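Local coordinates for adenylyltransferase and sulfurtransferase uba4 (Chaetomium thermophilum, PDB 6YUB), which probably adenylates and then thiolates the C-terminal glycine of a ubiquitin-like sulfur carrier, serving tRNA wobble-uridine thiolation and molybdenum cofactor synthesis, at residues B[58-63]-B[105-110]; B[66-71]-B[86-91]; B[185-190]-B[277-282]; B[251-256]-B[268-273]. All blocks are in the same frame, centred on the assembly; numbering follows the deposited sequence.

How the contacts relate
Contacts 1 and 2 have centres 16 Å apart. Contact 2 lies within the chain between the strands of contact 1, and they touch through a salt bridge from Arg110 NH2 to Asp91 OD1 (2.7 Å). Lys89 of contact 2 and Asp65 belong to the predicted ATP site, and the side chain of Ile63 lies about 7 Å and 5 Å from theirs, respectively. On the opposite side of the chain's centre from contact 1, contact 3 binds the zinc ion and contact 4 pairs the last two strands of the sheet; their centres are 18 Å apart, and Phe189 packs on Leu251. Contacts 1 and 4 sit at the two ends of one sheet, centres 29 Å apart.

Contact 1 (B[58-63]-B[105-110]); sequences VGTIGI and VYVPYR
Ile63 O takes the shortest bond of this strand pair, 2.7 Å from Tyr109 N, with the donor nearly in line with the C=O. The same oxygen meets the edge of the Tyr109 ring, CD1 standing 3.7 Å from Ile63 O, and also receives a CA-H contact from Pro108. Behind it the ladder runs in strict alternation: Val107 N to Ile61 O (2.9 Å), Ile63 N to Val107 O, Ile61 N to Val105 O, and Val105 N to Gly59 O at the start. These are parallel neighbours, their axes 17° apart, and 105-109 is one of the two outermost strands of the sheet within this chain. The chain between them includes helix 89-100, making a beta-alpha-beta crossover of the Rossmann-like ThiF fold. On the face beneath that helix, Ile61 and Tyr106 lie side by side and point the same way. Tyr106 has CG anti to its carbonyl carbon (chi1 -59°), which brings ring atom CE1 to 3.8 Å from Ile61 CD1; the ring meets that methyl obliquely, and Ile63 CD1 more loosely at 4.5 Å from CD1 of the same ring. Its hydroxyl bonds to the carbonyl of Asn101. The other face carries Thr60 and Val107, whose CG2 methyls meet at 4.1 Å, with Trp125 packed against both residues.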
loop_
_atom_site.group_PDB
_atom_site.type_symbol
_atom_site.label_atom_id
_atom_site.label_comp_id
_atom_site.label_asym_id
_atom_site.label_seq_id
_atom_site.Cartn_x
_atom_site.Cartn_y
_atom_site.Cartn_z
ATOM N N VAL B 58 -2.773 2.739 -22.599
ATOM C CA VAL B 58 -2.737 4.179 -22.836
ATOM C C VAL B 58 -2.001 4.438 -24.139
ATOM O O VAL B 58 -0.887 3.951 -24.343
ATOM C CB VAL B 58 -2.090 4.903 -21.638
ATOM C CG1 VAL B 58 -1.840 6.365 -21.971
ATOM C CG2 VAL B 58 -2.989 4.786 -20.416
ATOM N N GLY B 59 -2.644 5.183 -25.039
ATOM C CA GLY B 59 -2.157 5.267 -26.400
ATOM C C GLY B 59 -0.814 5.957 -26.540
ATOM O O GLY B 59 -0.028 5.610 -27.429
ATOM N N THR B 60 -0.534 6.941 -25.689
ATOM C CA THR B 60 0.703 7.707 -25.788
ATOM C C THR B 60 1.248 7.946 -24.391
ATOM O O THR B 60 0.572 8.560 -23.556
ATOM C CB THR B 60 0.482 9.041 -26.507
ATOM O OG1 THR B 60 -0.264 8.822 -27.710
ATOM C CG2 THR B 60 1.825 9.688 -26.855
ATOM N N ILE B 61 2.472 7.491 -24.149
ATOM C CA ILE B 61 3.112 7.568 -22.840
ATOM C C ILE B 61 4.442 8.290 -23.010
ATOM O O ILE B 61 5.358 7.784 -23.674
ATOM C CB ILE B 61 3.314 6.184 -22.219
ATOM C CG1 ILE B 61 1.961 5.528 -21.938
ATOM C CG2 ILE B 61 4.138 6.285 -20.941
ATOM C CD1 ILE B 61 2.047 4.052 -21.630
ATOM N N GLY B 62 4.562 9.462 -22.400
ATOM C CA GLY B 62 5.814 10.190 -22.360
ATOM C C GLY B 62 6.544 9.923 -21.056
ATOM O O GLY B 62 5.924 9.720 -20.011
ATOM N N ILE B 63 7.871 9.916 -21.131
ATOM C CA ILE B 63 8.721 9.648 -19.977
ATOM C C ILE B 63 9.869 10.647 -19.987
ATOM O O ILE B 63 10.564 10.795 -20.999
ATOM C CB ILE B 63 9.266 8.207 -19.980
ATOM C CG1 ILE B 63 8.117 7.193 -19.900
ATOM C CG2 ILE B 63 10.225 7.997 -18.813
ATOM C CD1 ILE B 63 7.785 6.532 -21.215
ATOM N N VAL B 105 2.503 4.266 -28.160
ATOM C CA VAL B 105 3.633 5.088 -28.581
ATOM C C VAL B 105 4.329 5.622 -27.336
ATOM O O VAL B 105 3.685 6.195 -26.445
ATOM C CB VAL B 105 3.170 6.240 -29.489
ATOM C CG1 VAL B 105 4.345 7.144 -29.840
ATOM C CG2 VAL B 105 2.516 5.696 -30.748
ATOM N N TYR B 106 5.645 5.433 -27.270
ATOM C CA TYR B 106 6.449 5.881 -26.136
ATOM C C TYR B 106 7.323 7.045 -26.574
ATOM O O TYR B 106 8.020 6.952 -27.583
ATOM C CB TYR B 106 7.301 4.734 -25.587
ATOM C CG TYR B 106 6.472 3.549 -25.138
ATOM C CD1 TYR B 106 5.777 3.581 -23.935
ATOM C CD2 TYR B 106 6.375 2.404 -25.918
ATOM C CE1 TYR B 106 5.013 2.508 -23.520
ATOM C CE2 TYR B 106 5.612 1.322 -25.508
ATOM C CZ TYR B 106 4.931 1.385 -24.307
ATOM O OH TYR B 106 4.164 0.316 -23.885
ATOM N N VAL B 107 7.271 8.139 -25.822
ATOM C CA VAL B 107 7.959 9.371 -26.167
ATOM C C VAL B 107 8.969 9.679 -25.070
ATOM O O VAL B 107 8.609 10.144 -23.988
ATOM C CB VAL B 107 6.967 10.538 -26.351
ATOM C CG1 VAL B 107 7.698 11.778 -26.840
ATOM C CG2 VAL B 107 5.860 10.146 -27.311
ATOM N N PRO B 108 10.254 9.432 -25.310
ATOM C CA PRO B 108 11.257 9.725 -24.281
ATOM C C PRO B 108 11.754 11.162 -24.334
ATOM O O PRO B 108 11.952 11.746 -25.400
ATOM C CB PRO B 108 12.384 8.741 -24.619
ATOM C CG PRO B 108 12.309 8.621 -26.113
ATOM C CD PRO B 108 10.843 8.746 -26.479
ATOM N N TYR B 109 11.926 11.743 -23.151
ATOM C CA TYR B 109 12.606 13.024 -22.982
ATOM C C TYR B 109 13.919 12.712 -22.270
ATOM O O TYR B 109 13.939 12.508 -21.050
ATOM C CB TYR B 109 11.758 14.017 -22.194
ATOM C CG TYR B 109 10.508 14.482 -22.909
ATOM C CD1 TYR B 109 9.343 13.729 -22.858
ATOM C CD2 TYR B 109 10.488 15.677 -23.624
ATOM C CE1 TYR B 109 8.194 14.144 -23.502
ATOM C CE2 TYR B 109 9.339 16.103 -24.272
ATOM C CZ TYR B 109 8.193 15.329 -24.204
ATOM O OH TYR B 109 7.044 15.738 -24.842
ATOM N N ARG B 110 15.003 12.658 -23.028
ATOM C CA ARG B 110 16.305 12.223 -22.504
ATOM C C ARG B 110 17.067 13.372 -21.860
ATOM O O ARG B 110 18.209 13.641 -22.206
ATOM C CB ARG B 110 17.116 11.578 -23.609
ATOM C CG ARG B 110 16.438 10.401 -24.279
ATOM C CD ARG B 110 17.313 9.759 -25.374
ATOM N NE ARG B 110 16.730 8.495 -25.834
ATOM C CZ ARG B 110 15.846 8.388 -26.823
ATOM N NH1 ARG B 110 15.433 9.464 -27.482
ATOM N NH2 ARG B 110 15.372 7.199 -27.153
#

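Contact 2 (B[66-71]-B[86-91]); sequences GDSVET and GMLKVD
Val69 N reaches Met87 O over 2.8 Å, and Val69 O accepts from Gly86 N, binding one residue through both its polar backbone atoms; backbone hydrogen bonds like these do most of the joining between 66-71 and 86-91. Farther along, Lys89 N points almost straight at Asp67 O (3.0 Å, 175° at the hydrogen). A water gives a second hydrogen to Asp67 O at 2.8 Å and accepts from Val90 N, tying the first turn of helix 89-100 to the loop. Ser68 OG adds a weak, long bond to Gly86 O. Leu88 is the N-cap residue, directly before that helix, so the loop that follows strand 60-64 in this ThiF-family fold is fastened to the helix just where it begins. Van der Waals contacts, several of them against backbone carbonyls, fill in around these bonds. The aliphatic stem of Lys89 runs along the backbone of Asp67 and Ser68: CG lies 3.6 Å from Ser68 C, and after a bend at chi3 (-88°) CE comes to 3.7 Å from Asp67 CB. Val69 CG2 packs near Met87 O and Lys89 CA, and Leu88 CD2 rests against the carbonyls of Gly66 and Asp67, 3.8 Å from Asp67 O. As for charge, Lys89 NZ forms a salt bridge with Asp65, both residues belonging to the predicted ATP site, while Asp67 OD2 stays 4.8 Å from Lys89 NZ without touching it.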
loop_
_atom_site.group_PDB
_atom_site.type_symbol
_atom_site.label_atom_id
_atom_site.label_comp_id
_atom_site.label_asym_id
_atom_site.label_seq_id
_atom_site.Cartn_x
_atom_site.Cartn_y
_atom_site.Cartn_z
ATOM N N GLY B 66 16.765 12.251 -17.250
ATOM C CA GLY B 66 18.081 12.418 -17.832
ATOM C C GLY B 66 19.159 11.622 -17.125
ATOM O O GLY B 66 20.328 11.660 -17.526
ATOM N N ASP B 67 18.780 10.898 -16.078
ATOM C CA ASP B 67 19.727 10.112 -15.304
ATOM C C ASP B 67 19.877 8.706 -15.891
ATOM O O ASP B 67 19.155 8.305 -16.808
ATOM C CB ASP B 67 19.287 10.038 -13.843
ATOM C CG ASP B 67 19.434 11.365 -13.121
ATOM O OD1 ASP B 67 20.402 12.102 -13.405
ATOM O OD2 ASP B 67 18.575 11.676 -12.264
ATOM N N SER B 68 20.824 7.954 -15.334
ATOM C CA SER B 68 21.179 6.632 -15.817
ATOM C C SER B 68 20.810 5.557 -14.801
ATOM O O SER B 68 20.615 5.829 -13.615
ATOM C CB SER B 68 22.678 6.546 -16.127
ATOM O OG SER B 68 22.985 7.154 -17.369
ATOM N N VAL B 69 20.725 4.317 -15.291
ATOM C CA VAL B 69 20.421 3.180 -14.431
ATOM C C VAL B 69 21.636 2.840 -13.579
ATOM O O VAL B 69 22.776 2.806 -14.070
ATOM C CB VAL B 69 19.987 1.972 -15.281
ATOM C CG1 VAL B 69 19.829 0.722 -14.417
ATOM C CG2 VAL B 69 18.692 2.288 -16.024
ATOM N N GLU B 70 21.399 2.583 -12.295
ATOM C CA GLU B 70 22.450 2.229 -11.355
ATOM C C GLU B 70 22.074 0.949 -10.624
ATOM O O GLU B 70 20.894 0.658 -10.411
ATOM C CB GLU B 70 22.700 3.352 -10.335
ATOM C CG GLU B 70 23.274 4.619 -10.936
ATOM C CD GLU B 70 23.455 5.727 -9.910
ATOM O OE1 GLU B 70 22.479 6.056 -9.203
ATOM O OE2 GLU B 70 24.576 6.264 -9.808
ATOM N N THR B 71 23.099 0.187 -10.232
ATOM C CA THR B 71 22.872 -1.099 -9.584
ATOM C C THR B 71 22.170 -0.930 -8.244
ATOM O O THR B 71 21.315 -1.746 -7.873
ATOM C CB THR B 71 24.204 -1.827 -9.395
ATOM O OG1 THR B 71 24.872 -1.937 -10.657
ATOM C CG2 THR B 71 23.981 -3.220 -8.808
ATOM N N GLY B 86 24.004 1.811 -16.583
ATOM C CA GLY B 86 24.703 2.766 -17.403
ATOM C C GLY B 86 23.878 3.360 -18.519
ATOM O O GLY B 86 24.235 4.425 -19.045
ATOM N N MET B 87 22.788 2.703 -18.902
ATOM C CA MET B 87 21.884 3.230 -19.911
ATOM C C MET B 87 20.948 4.257 -19.284
ATOM O O MET B 87 20.667 4.225 -18.082
ATOM C CB MET B 87 21.082 2.092 -20.540
ATOM C CG MET B 87 20.108 2.521 -21.627
ATOM S SD MET B 87 18.964 1.190 -22.082
ATOM C CE MET B 87 20.104 -0.052 -22.691
ATOM N N LEU B 88 20.477 5.187 -20.114
ATOM C CA LEU B 88 19.469 6.140 -19.680
ATOM C C LEU B 88 18.259 5.404 -19.113
ATOM O O LEU B 88 17.792 4.410 -19.680
ATOM C CB LEU B 88 19.044 7.025 -20.850
ATOM C CG LEU B 88 20.079 8.013 -21.388
ATOM C CD1 LEU B 88 19.523 8.769 -22.585
ATOM C CD2 LEU B 88 20.512 8.978 -20.302
ATOM N N LYS B 89 17.757 5.897 -17.976
ATOM C CA LYS B 89 16.577 5.289 -17.370
ATOM C C LYS B 89 15.406 5.272 -18.341
ATOM O O LYS B 89 14.707 4.256 -18.460
ATOM C CB LYS B 89 16.202 6.042 -16.094
ATOM C CG LYS B 89 17.195 5.863 -14.950
ATOM C CD LYS B 89 16.532 6.102 -13.598
ATOM C CE LYS B 89 16.585 7.559 -13.188
ATOM N NZ LYS B 89 15.590 7.869 -12.117
ATOM N N VAL B 90 15.186 6.374 -19.060
ATOM C CA VAL B 90 14.051 6.459 -19.970
ATOM C C VAL B 90 14.120 5.360 -21.026
ATOM O O VAL B 90 13.099 4.750 -21.373
ATOM C CB VAL B 90 13.989 7.860 -20.607
ATOM C CG1 VAL B 90 15.248 8.151 -21.410
ATOM C CG2 VAL B 90 12.754 7.988 -21.481
ATOM N N ASP B 91 15.321 5.090 -21.554
ATOM C CA ASP B 91 15.465 4.062 -22.577
ATOM C C ASP B 91 15.340 2.664 -21.981
ATOM O O ASP B 91 14.738 1.774 -22.593
ATOM C CB ASP B 91 16.810 4.216 -23.291
ATOM C CG ASP B 91 16.848 5.418 -24.217
ATOM O OD1 ASP B 91 15.851 5.654 -24.933
ATOM O OD2 ASP B 91 17.874 6.129 -24.230
HETATM O O HOH W 1 17.057 8.871 -18.521
#

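Contact 3 (B[185-190]-B[277-282]). With ZN (zinc ion), chain E.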
loop_
_atom_site.group_PDB
_atom_site.type_symbol
_atom_site.label_atom_id
_atom_site.label_comp_id
_atom_site.label_asym_id
_atom_site.label_seq_id
_atom_site.Cartn_x
_atom_site.Cartn_y
_atom_site.Cartn_z
ATOM N N TYR B 185 -0.744 22.195 -5.590
ATOM C CA TYR B 185 0.155 21.669 -4.565
ATOM C C TYR B 185 0.471 22.717 -3.501
ATOM O O TYR B 185 0.687 22.365 -2.335
ATOM C CB TYR B 185 1.443 21.149 -5.209
ATOM C CG TYR B 185 2.307 20.319 -4.280
ATOM C CD1 TYR B 185 2.017 18.982 -4.037
ATOM C CD2 TYR B 185 3.414 20.870 -3.652
ATOM C CE1 TYR B 185 2.804 18.218 -3.188
ATOM C CE2 TYR B 185 4.208 20.117 -2.803
ATOM C CZ TYR B 185 3.897 18.794 -2.573
ATOM O OH TYR B 185 4.684 18.043 -1.728
ATOM N N ARG B 186 0.506 23.999 -3.874
ATOM C CA ARG B 186 0.738 25.042 -2.882
ATOM C C ARG B 186 -0.472 25.208 -1.969
ATOM O O ARG B 186 -0.321 25.452 -0.767
ATOM C CB ARG B 186 1.066 26.365 -3.571
ATOM C CG ARG B 186 2.457 26.429 -4.177
ATOM C CD ARG B 186 2.659 27.737 -4.925
ATOM N NE ARG B 186 3.870 27.725 -5.737
ATOM C CZ ARG B 186 5.076 28.077 -5.299
ATOM N NH1 ARG B 186 5.247 28.477 -4.046
ATOM N NH2 ARG B 186 6.112 28.029 -6.121
ATOM N N CYS B 187 -1.684 25.083 -2.523
ATOM C CA CYS B 187 -2.885 25.147 -1.701
ATOM C C CYS B 187 -2.814 24.175 -0.531
ATOM O O CYS B 187 -3.366 24.447 0.541
ATOM C CB CYS B 187 -4.125 24.836 -2.544
ATOM S SG CYS B 187 -4.584 26.076 -3.762
ATOM N N CYS B 188 -2.139 23.040 -0.717
ATOM C CA CYS B 188 -2.089 21.997 0.297
ATOM C C CYS B 188 -0.877 22.121 1.214
ATOM O O CYS B 188 -0.982 21.840 2.413
ATOM C CB CYS B 188 -2.072 20.616 -0.370
ATOM S SG CYS B 188 -3.426 20.295 -1.518
ATOM N N PHE B 189 0.273 22.529 0.678
ATOM C CA PHE B 189 1.528 22.483 1.417
ATOM C C PHE B 189 2.291 23.787 1.261
ATOM O O PHE B 189 2.447 24.288 0.143
ATOM C CB PHE B 189 2.401 21.315 0.935
ATOM C CG PHE B 189 1.665 20.015 0.825
ATOM C CD1 PHE B 189 1.147 19.403 1.953
ATOM C CD2 PHE B 189 1.496 19.400 -0.403
ATOM C CE1 PHE B 189 0.467 18.208 1.860
ATOM C CE2 PHE B 189 0.819 18.199 -0.504
ATOM C CZ PHE B 189 0.305 17.602 0.629
ATOM N N LYS B 190 2.773 24.317 2.383
ATOM C CA LYS B 190 3.622 25.504 2.412
ATOM C C LYS B 190 3.280 26.516 1.327
ATOM O O LYS B 190 4.081 26.773 0.428
ATOM C CB LYS B 190 5.096 25.092 2.280
ATOM N N LYS B 277 -8.126 30.994 -1.829
ATOM C CA LYS B 277 -8.326 32.266 -2.511
ATOM C C LYS B 277 -7.036 33.071 -2.589
ATOM O O LYS B 277 -6.868 33.878 -3.509
ATOM C CB LYS B 277 -9.418 33.072 -1.802
ATOM C CG LYS B 277 -9.921 34.261 -2.606
ATOM C CD LYS B 277 -11.343 34.651 -2.222
ATOM C CE LYS B 277 -11.413 35.269 -0.832
ATOM N NZ LYS B 277 -12.680 36.032 -0.634
ATOM N N ASP B 278 -6.114 32.858 -1.653
ATOM C CA ASP B 278 -4.876 33.623 -1.590
ATOM C C ASP B 278 -3.652 32.781 -1.948
ATOM O O ASP B 278 -2.538 33.080 -1.522
ATOM C CB ASP B 278 -4.690 34.231 -0.203
ATOM C CG ASP B 278 -4.446 33.176 0.865
ATOM O OD1 ASP B 278 -4.880 32.017 0.668
ATOM O OD2 ASP B 278 -3.819 33.506 1.894
ATOM N N CYS B 279 -3.843 31.723 -2.738
ATOM C CA CYS B 279 -2.724 30.863 -3.098
ATOM C C CYS B 279 -1.767 31.603 -4.022
ATOM O O CYS B 279 -2.191 32.229 -4.997
ATOM C CB CYS B 279 -3.212 29.586 -3.772
ATOM S SG CYS B 279 -1.861 28.651 -4.536
ATOM N N PHE B 280 -0.471 31.513 -3.718
ATOM C CA PHE B 280 0.544 32.184 -4.523
ATOM C C PHE B 280 0.395 31.867 -6.007
ATOM O O PHE B 280 0.625 32.737 -6.856
ATOM C CB PHE B 280 1.938 31.782 -4.027
ATOM C CG PHE B 280 3.061 32.237 -4.918
ATOM C CD1 PHE B 280 3.555 33.523 -4.825
ATOM C CD2 PHE B 280 3.629 31.369 -5.835
ATOM C CE1 PHE B 280 4.591 33.945 -5.640
ATOM C CE2 PHE B 280 4.668 31.788 -6.657
ATOM C CZ PHE B 280 5.143 33.075 -6.556
ATOM N N ALA B 281 -0.002 30.636 -6.337
ATOM C CA ALA B 281 0.002 30.165 -7.715
ATOM C C ALA B 281 -1.368 30.224 -8.381
ATOM O O ALA B 281 -1.491 30.764 -9.486
ATOM C CB ALA B 281 0.539 28.725 -7.770
ATOM N N CYS B 282 -2.401 29.663 -7.744
ATOM C CA CYS B 282 -3.721 29.569 -8.353
ATOM C C CYS B 282 -4.738 30.518 -7.736
ATOM O O CYS B 282 -5.884 30.555 -8.193
ATOM C CB CYS B 282 -4.242 28.125 -8.262
ATOM S SG CYS B 282 -4.398 27.445 -6.583
HETATM ZN ZN ZN E . -2.870 26.652 -5.205
#
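Cys187 of 185-190 meets Cys279 and Cys282 of 277-282 at a zinc ion, and no hydrogen bond runs directly between the segments. Cys187 SG and Cys279 SG each lie 2.3 Å from the metal and Cys282 SG 2.2 Å, while Cys184 supplies the fourth sulfur. In the conformers described here, each of the three having a second one, Cys279 holds SG anti to its backbone N (168°), whereas Cys282 tucks its sulfur between backbone N and carbonyl carbon (59°). Cys279 SG also accepts the backbone N-H groups of Ala281 and Cys282, the second at 3.4 Å and nearly straight; two such donors would probably help to disperse the negative charge of a thiolate. Beside the metal, Arg186 extends along Phe280, both side chains pointing the same way. Phe280 CD2 sits over one face of the guanidinium, toward its rim and 3.6 Å from Arg186 CZ, with the two planes inclined by 54°. Ala281 CB touches Arg186 CD at 3.7 Å, and Arg186 NH2 goes on to a salt bridge with Asp143 of helix 135-148. Two CxxC pairs far apart in sequence thus complete the four-cysteine structural zinc site characteristic of MoeB-like members of the ThiF family.

Contact 4 (B[251-256]-B[268-273])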
loop_
_atom_site.group_PDB
_atom_site.type_symbol
_atom_site.label_atom_id
_atom_site.label_comp_id
_atom_site.label_asym_id
_atom_site.label_seq_id
_atom_site.Cartn_x
_atom_site.Cartn_y
_atom_site.Cartn_z
ATOM N N LEU B 251 -5.508 13.287 0.595
ATOM C CA LEU B 251 -4.066 13.072 0.679
ATOM C C LEU B 251 -3.836 11.683 1.264
ATOM O O LEU B 251 -4.064 11.460 2.457
ATOM C CB LEU B 251 -3.395 14.142 1.533
ATOM C CG LEU B 251 -1.915 13.896 1.827
ATOM C CD1 LEU B 251 -1.100 13.832 0.534
ATOM C CD2 LEU B 251 -1.361 14.965 2.756
ATOM N N LEU B 252 -3.396 10.748 0.428
ATOM C CA LEU B 252 -3.124 9.387 0.872
ATOM C C LEU B 252 -1.713 9.321 1.442
ATOM O O LEU B 252 -0.755 9.759 0.793
ATOM C CB LEU B 252 -3.277 8.397 -0.279
ATOM C CG LEU B 252 -3.170 6.919 0.107
ATOM C CD1 LEU B 252 -4.355 6.505 0.963
ATOM C CD2 LEU B 252 -3.062 6.041 -1.127
ATOM N N ILE B 253 -1.588 8.777 2.649
ATOM C CA ILE B 253 -0.300 8.618 3.315
ATOM C C ILE B 253 -0.181 7.166 3.751
ATOM O O ILE B 253 -0.982 6.693 4.568
ATOM C CB ILE B 253 -0.147 9.561 4.521
ATOM C CG1 ILE B 253 -0.318 11.017 4.079
ATOM C CG2 ILE B 253 1.207 9.351 5.192
ATOM C CD1 ILE B 253 -0.157 12.027 5.190
ATOM N N TYR B 254 0.810 6.464 3.215
ATOM C CA TYR B 254 1.083 5.081 3.584
ATOM C C TYR B 254 2.373 5.032 4.392
ATOM O O TYR B 254 3.441 5.379 3.880
ATOM C CB TYR B 254 1.187 4.189 2.350
ATOM C CG TYR B 254 1.611 2.777 2.683
ATOM C CD1 TYR B 254 0.958 2.055 3.674
ATOM C CD2 TYR B 254 2.664 2.171 2.015
ATOM C CE1 TYR B 254 1.342 0.771 3.992
ATOM C CE2 TYR B 254 3.056 0.881 2.323
ATOM C CZ TYR B 254 2.392 0.187 3.309
ATOM O OH TYR B 254 2.774 -1.093 3.626
ATOM N N THR B 255 2.269 4.598 5.643
ATOM C CA THR B 255 3.415 4.496 6.538
ATOM C C THR B 255 3.856 3.041 6.627
ATOM O O THR B 255 3.035 2.147 6.851
ATOM C CB THR B 255 3.070 5.036 7.928
ATOM O OG1 THR B 255 2.629 6.394 7.814
ATOM C CG2 THR B 255 4.286 4.978 8.842
ATOM N N TYR B 256 5.157 2.814 6.458
ATOM C CA TYR B 256 5.738 1.474 6.370
ATOM C C TYR B 256 6.778 1.335 7.474
ATOM O O TYR B 256 7.804 2.023 7.457
ATOM C CB TYR B 256 6.353 1.255 4.990
ATOM C CG TYR B 256 6.933 -0.122 4.738
ATOM C CD1 TYR B 256 8.233 -0.432 5.115
ATOM C CD2 TYR B 256 6.187 -1.100 4.096
ATOM C CE1 TYR B 256 8.768 -1.681 4.876
ATOM C CE2 TYR B 256 6.711 -2.352 3.851
ATOM C CZ TYR B 256 8.005 -2.639 4.241
ATOM O OH TYR B 256 8.540 -3.889 3.995
ATOM N N ARG B 268 -3.451 6.491 5.861
ATOM C CA ARG B 268 -4.227 7.633 6.326
ATOM C C ARG B 268 -4.742 8.399 5.114
ATOM O O ARG B 268 -3.968 8.732 4.209
ATOM C CB ARG B 268 -3.393 8.559 7.216
ATOM C CG ARG B 268 -2.994 7.969 8.558
ATOM C CD ARG B 268 -4.205 7.590 9.402
ATOM N NE ARG B 268 -5.150 8.689 9.572
ATOM C CZ ARG B 268 -4.995 9.688 10.436
ATOM N NH1 ARG B 268 -3.915 9.749 11.206
ATOM N NH2 ARG B 268 -5.916 10.638 10.523
ATOM N N ALA B 269 -6.039 8.661 5.093
ATOM C CA ALA B 269 -6.692 9.439 4.042
ATOM C C ALA B 269 -7.117 10.771 4.652
ATOM O O ALA B 269 -8.121 10.845 5.366
ATOM C CB ALA B 269 -7.886 8.682 3.465
ATOM N N LEU B 270 -6.347 11.818 4.377
ATOM C CA LEU B 270 -6.617 13.152 4.897
ATOM C C LEU B 270 -7.328 13.960 3.820
ATOM O O LEU B 270 -6.795 14.132 2.721
ATOM C CB LEU B 270 -5.318 13.838 5.318
ATOM C CG LEU B 270 -4.459 13.055 6.312
ATOM C CD1 LEU B 270 -3.154 13.776 6.586
ATOM C CD2 LEU B 270 -5.225 12.814 7.610
ATOM N N LYS B 271 -8.525 14.452 4.131
ATOM C CA LYS B 271 -9.253 15.265 3.167
ATOM C C LYS B 271 -8.630 16.655 3.092
ATOM O O LYS B 271 -8.382 17.294 4.117
ATOM C CB LYS B 271 -10.728 15.369 3.543
ATOM C CG LYS B 271 -11.568 16.059 2.472
ATOM C CD LYS B 271 -13.057 15.976 2.770
ATOM C CE LYS B 271 -13.880 16.332 1.539
ATOM N NZ LYS B 271 -15.323 15.988 1.699
ATOM N N MET B 272 -8.376 17.116 1.874
ATOM C CA MET B 272 -7.791 18.425 1.638
ATOM C C MET B 272 -8.881 19.442 1.325
ATOM O O MET B 272 -9.987 19.097 0.901
ATOM C CB MET B 272 -6.792 18.372 0.479
ATOM C CG MET B 272 -5.556 17.536 0.749
ATOM S SD MET B 272 -4.438 18.276 1.955
ATOM C CE MET B 272 -4.722 17.211 3.366
ATOM N N GLY B 273 -8.549 20.712 1.537
ATOM C CA GLY B 273 -9.431 21.783 1.136
ATOM C C GLY B 273 -9.338 22.061 -0.349
ATOM O O GLY B 273 -8.458 21.570 -1.055
#
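Ile253 and Leu270 meet through their outermost methyls, CD1 to CD1 at 3.7 Å, on the face of the sheet that also carries Leu251 and Arg268. Ile253 CG1 is anti to the carbonyl carbon (chi1 -58°) and its chain then runs straight out, which carries CD1 diagonally across to the neighbouring strand. Leu270 CD1 comes in from that strand, and the two side chains cross at a slant. Leu251 does otherwise: with CG anti to the backbone N (172°), CB becomes its closest point of contact with Met272, and CD2 lies a little farther from Met272 CE. Met272, bent at chi2 and chi3, folds back over the end of the strand pair until CE touches Leu251 CB at 3.8 Å. Arg268 starts on the same face, with CB 4.0 Å from Ile253 O, but bends at chi2 and chi3 lead its guanidinium away from the pair to a salt bridge with an acidic side chain of another protein chain in the assembly. On the other face, Leu252 turns CD1 to 4.0 Å from Arg268 O.

Beneath the side chains, two hydrogen-bonded pairs flank the non-hydrogen-bonded pair Leu252-Ala269. Leu251 N and Leu270 O make a bond of 2.6 Å that is almost straight, and Leu270 N returns to Leu251 O. Ile253 and Arg268 exchange two bonds of 2.8 Å between N and O, both in the carbonyl plane. This is an antiparallel beta hairpin, and its second strand, 267-271, forms one outer edge of the mixed sheet within this chain, with residues of the other protein chain packed against it.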